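Long-range contact in protoporphyrinogen oxidase (Exiguobacterium sibiricum, PDB 3LOV), which probably oxidises coproporphyrinogen III to coproporphyrin III in heme b biosynthesis, using FAD and molecular oxygen: residues T314-Q319 / P398-I403. Numbering follows the deposited sequence.
Sequences TMIFDQ and PKQVII
F317, P398, M315 and V401 pack together on one side of the strand pair, where M315 and V401 also touch helix 377-392. P398 lies alongside the F317 ring and sets CB over it, off-centre, 4.2 Å from the ring centroid in a CH-pi contact. CB of P398 also meets CB of M315 at 3.9 Å, and CG2 of V401 packs on CG of M315. CB of F317 starts away from 398-403, but with CG beside the backbone N (chi1 -61°) the ring turns back and brings CE1 against N and CA of P398. A serine here would probably leave N, CA and CB of P398 without the ring they lean on. On the other face CD1 of I316 touches CD1 of I402 at 3.8 Å, the two side chains crossing at a slant, while F53 and strand 357-364 complete the packing around I316. The strands are antiparallel, the 400-411 strand lying at the edge of the mixed sheet of this flavin amine oxidoreductase fold, with the T314 side chain about 11 Å from the bound FAD. T314 and I402 form a hydrogen-bonded pair, each backbone N donating to the other's O, and M315 faces V401 in a non-hydrogen-bonded pair. Next, N of I316 bonds to O of Q400 at 2.8 Å, almost straight at 176°. A classic beta bulge follows: O of I316 takes two amides, N of K399 at 2.7 Å and, in a longer bond on a lone pair, N of Q400 at 3.2 Å. OE1 of Q400 lies against CD1 of I316, while NE2 hydrogen-bonds to Y48 OH. At the exposed end the bent K399 chain passes CG2 of I316 and crosses D318 nearly at right angles, its NZ forming a long salt bridge to D318 OD1 (3.6 Å) and a hydrogen bond to H357.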
loop_
_atom_site.group_PDB
_atom_site.type_symbol
_atom_site.label_atom_id
_atom_site.label_comp_id
_atom_site.label_asym_id
_atom_site.label_seq_id
_atom_site.Cartn_x
_atom_site.Cartn_y
_atom_site.Cartn_z
ATOM N N THR A 314 9.429 -12.293 8.899
ATOM C CA THR A 314 10.691 -11.625 9.129
ATOM C C THR A 314 11.575 -12.595 9.872
ATOM O O THR A 314 11.148 -13.176 10.848
ATOM C CB THR A 314 10.535 -10.330 9.952
ATOM O OG1 THR A 314 9.898 -9.318 9.148
ATOM C CG2 THR A 314 11.913 -9.833 10.405
HETATM N N MSE A 315 12.793 -12.793 9.368
HETATM C CA MSE A 315 13.777 -13.693 10.000
HETATM C C MSE A 315 15.010 -12.906 10.446
HETATM O O MSE A 315 15.643 -12.238 9.623
HETATM C CB MSE A 315 14.206 -14.759 9.007
HETATM C CG MSE A 315 13.150 -15.796 8.764
HETATM SE SE MSE A 315 13.304 -16.576 7.011
HETATM C CE MSE A 315 12.405 -18.159 7.590
ATOM N N ILE A 316 15.305 -12.988 11.746
ATOM C CA ILE A 316 16.420 -12.303 12.375
ATOM C C ILE A 316 17.543 -13.323 12.484
ATOM O O ILE A 316 17.380 -14.363 13.086
ATOM C CB ILE A 316 16.073 -11.778 13.796
ATOM C CG1 ILE A 316 15.135 -10.556 13.725
ATOM C CG2 ILE A 316 17.381 -11.411 14.561
ATOM C CD1 ILE A 316 14.362 -10.261 15.012
ATOM N N PHE A 317 18.683 -13.004 11.886
ATOM C CA PHE A 317 19.884 -13.830 11.961
ATOM C C PHE A 317 20.986 -13.081 12.654
ATOM O O PHE A 317 21.087 -11.858 12.507
ATOM C CB PHE A 317 20.402 -14.106 10.561
ATOM C CG PHE A 317 19.444 -14.853 9.703
ATOM C CD1 PHE A 317 19.438 -16.249 9.702
ATOM C CD2 PHE A 317 18.538 -14.167 8.899
ATOM C CE1 PHE A 317 18.550 -16.953 8.893
ATOM C CE2 PHE A 317 17.662 -14.858 8.092
ATOM C CZ PHE A 317 17.654 -16.254 8.088
ATOM N N ASP A 318 21.866 -13.801 13.345
ATOM C CA ASP A 318 23.114 -13.195 13.797
ATOM C C ASP A 318 23.835 -12.612 12.573
ATOM O O ASP A 318 23.742 -13.159 11.470
ATOM C CB ASP A 318 23.987 -14.213 14.549
ATOM C CG ASP A 318 23.594 -14.345 16.017
ATOM O OD1 ASP A 318 23.428 -13.291 16.676
ATOM O OD2 ASP A 318 23.454 -15.492 16.511
ATOM N N GLN A 319 24.499 -11.472 12.764
ATOM C CA GLN A 319 25.114 -10.742 11.661
ATOM C C GLN A 319 25.917 -11.699 10.798
ATOM O O GLN A 319 26.635 -12.544 11.322
ATOM C CB GLN A 319 26.003 -9.623 12.192
ATOM C CG GLN A 319 26.556 -8.718 11.098
ATOM C CD GLN A 319 26.259 -7.244 11.347
ATOM O OE1 GLN A 319 25.121 -6.868 11.619
ATOM N NE2 GLN A 319 27.280 -6.405 11.239
ATOM N N PRO A 398 17.521 -19.109 11.245
ATOM C CA PRO A 398 17.128 -17.826 11.857
ATOM C C PRO A 398 17.080 -17.896 13.378
ATOM O O PRO A 398 16.652 -18.893 13.939
ATOM C CB PRO A 398 15.740 -17.543 11.267
ATOM C CG PRO A 398 15.208 -18.844 10.844
ATOM C CD PRO A 398 16.385 -19.782 10.588
ATOM N N LYS A 399 17.562 -16.842 14.023
ATOM C CA LYS A 399 17.548 -16.733 15.468
ATOM C C LYS A 399 16.127 -16.462 15.963
ATOM O O LYS A 399 15.739 -16.853 17.057
ATOM C CB LYS A 399 18.499 -15.610 15.892
ATOM C CG LYS A 399 18.494 -15.346 17.370
ATOM C CD LYS A 399 19.732 -14.558 17.825
ATOM C CE LYS A 399 19.752 -13.139 17.277
ATOM N NZ LYS A 399 20.398 -12.218 18.230
ATOM N N GLN A 400 15.332 -15.791 15.149
ATOM C CA GLN A 400 13.967 -15.466 15.552
ATOM C C GLN A 400 13.150 -15.205 14.293
ATOM O O GLN A 400 13.704 -14.700 13.311
ATOM C CB GLN A 400 13.958 -14.234 16.447
ATOM C CG GLN A 400 12.625 -14.046 17.176
ATOM C CD GLN A 400 12.500 -12.701 17.826
ATOM O OE1 GLN A 400 13.459 -11.936 17.901
ATOM N NE2 GLN A 400 11.308 -12.401 18.313
ATOM N N VAL A 401 11.861 -15.562 14.331
ATOM C CA VAL A 401 10.952 -15.322 13.228
ATOM C C VAL A 401 9.735 -14.545 13.731
ATOM O O VAL A 401 9.212 -14.846 14.772
ATOM C CB VAL A 401 10.585 -16.651 12.517
ATOM C CG1 VAL A 401 9.743 -16.408 11.295
ATOM C CG2 VAL A 401 11.852 -17.366 12.112
ATOM N N ILE A 402 9.324 -13.509 12.995
ATOM C CA ILE A 402 8.160 -12.683 13.348
ATOM C C ILE A 402 7.218 -12.758 12.155
ATOM O O ILE A 402 7.566 -12.328 11.028
ATOM C CB ILE A 402 8.562 -11.187 13.635
ATOM C CG1 ILE A 402 9.624 -11.094 14.759
ATOM C CG2 ILE A 402 7.285 -10.295 13.967
ATOM C CD1 ILE A 402 10.629 -9.822 14.665
ATOM N N ILE A 403 6.039 -13.341 12.391
ATOM C CA ILE A 403 5.017 -13.555 11.376
ATOM C C ILE A 403 3.833 -12.600 11.606
ATOM O O ILE A 403 3.338 -12.490 12.710
ATOM C CB ILE A 403 4.498 -15.023 11.412
ATOM C CG1 ILE A 403 5.562 -16.000 10.887
ATOM C CG2 ILE A 403 3.253 -15.177 10.579
ATOM C CD1 ILE A 403 5.188 -17.482 11.139
#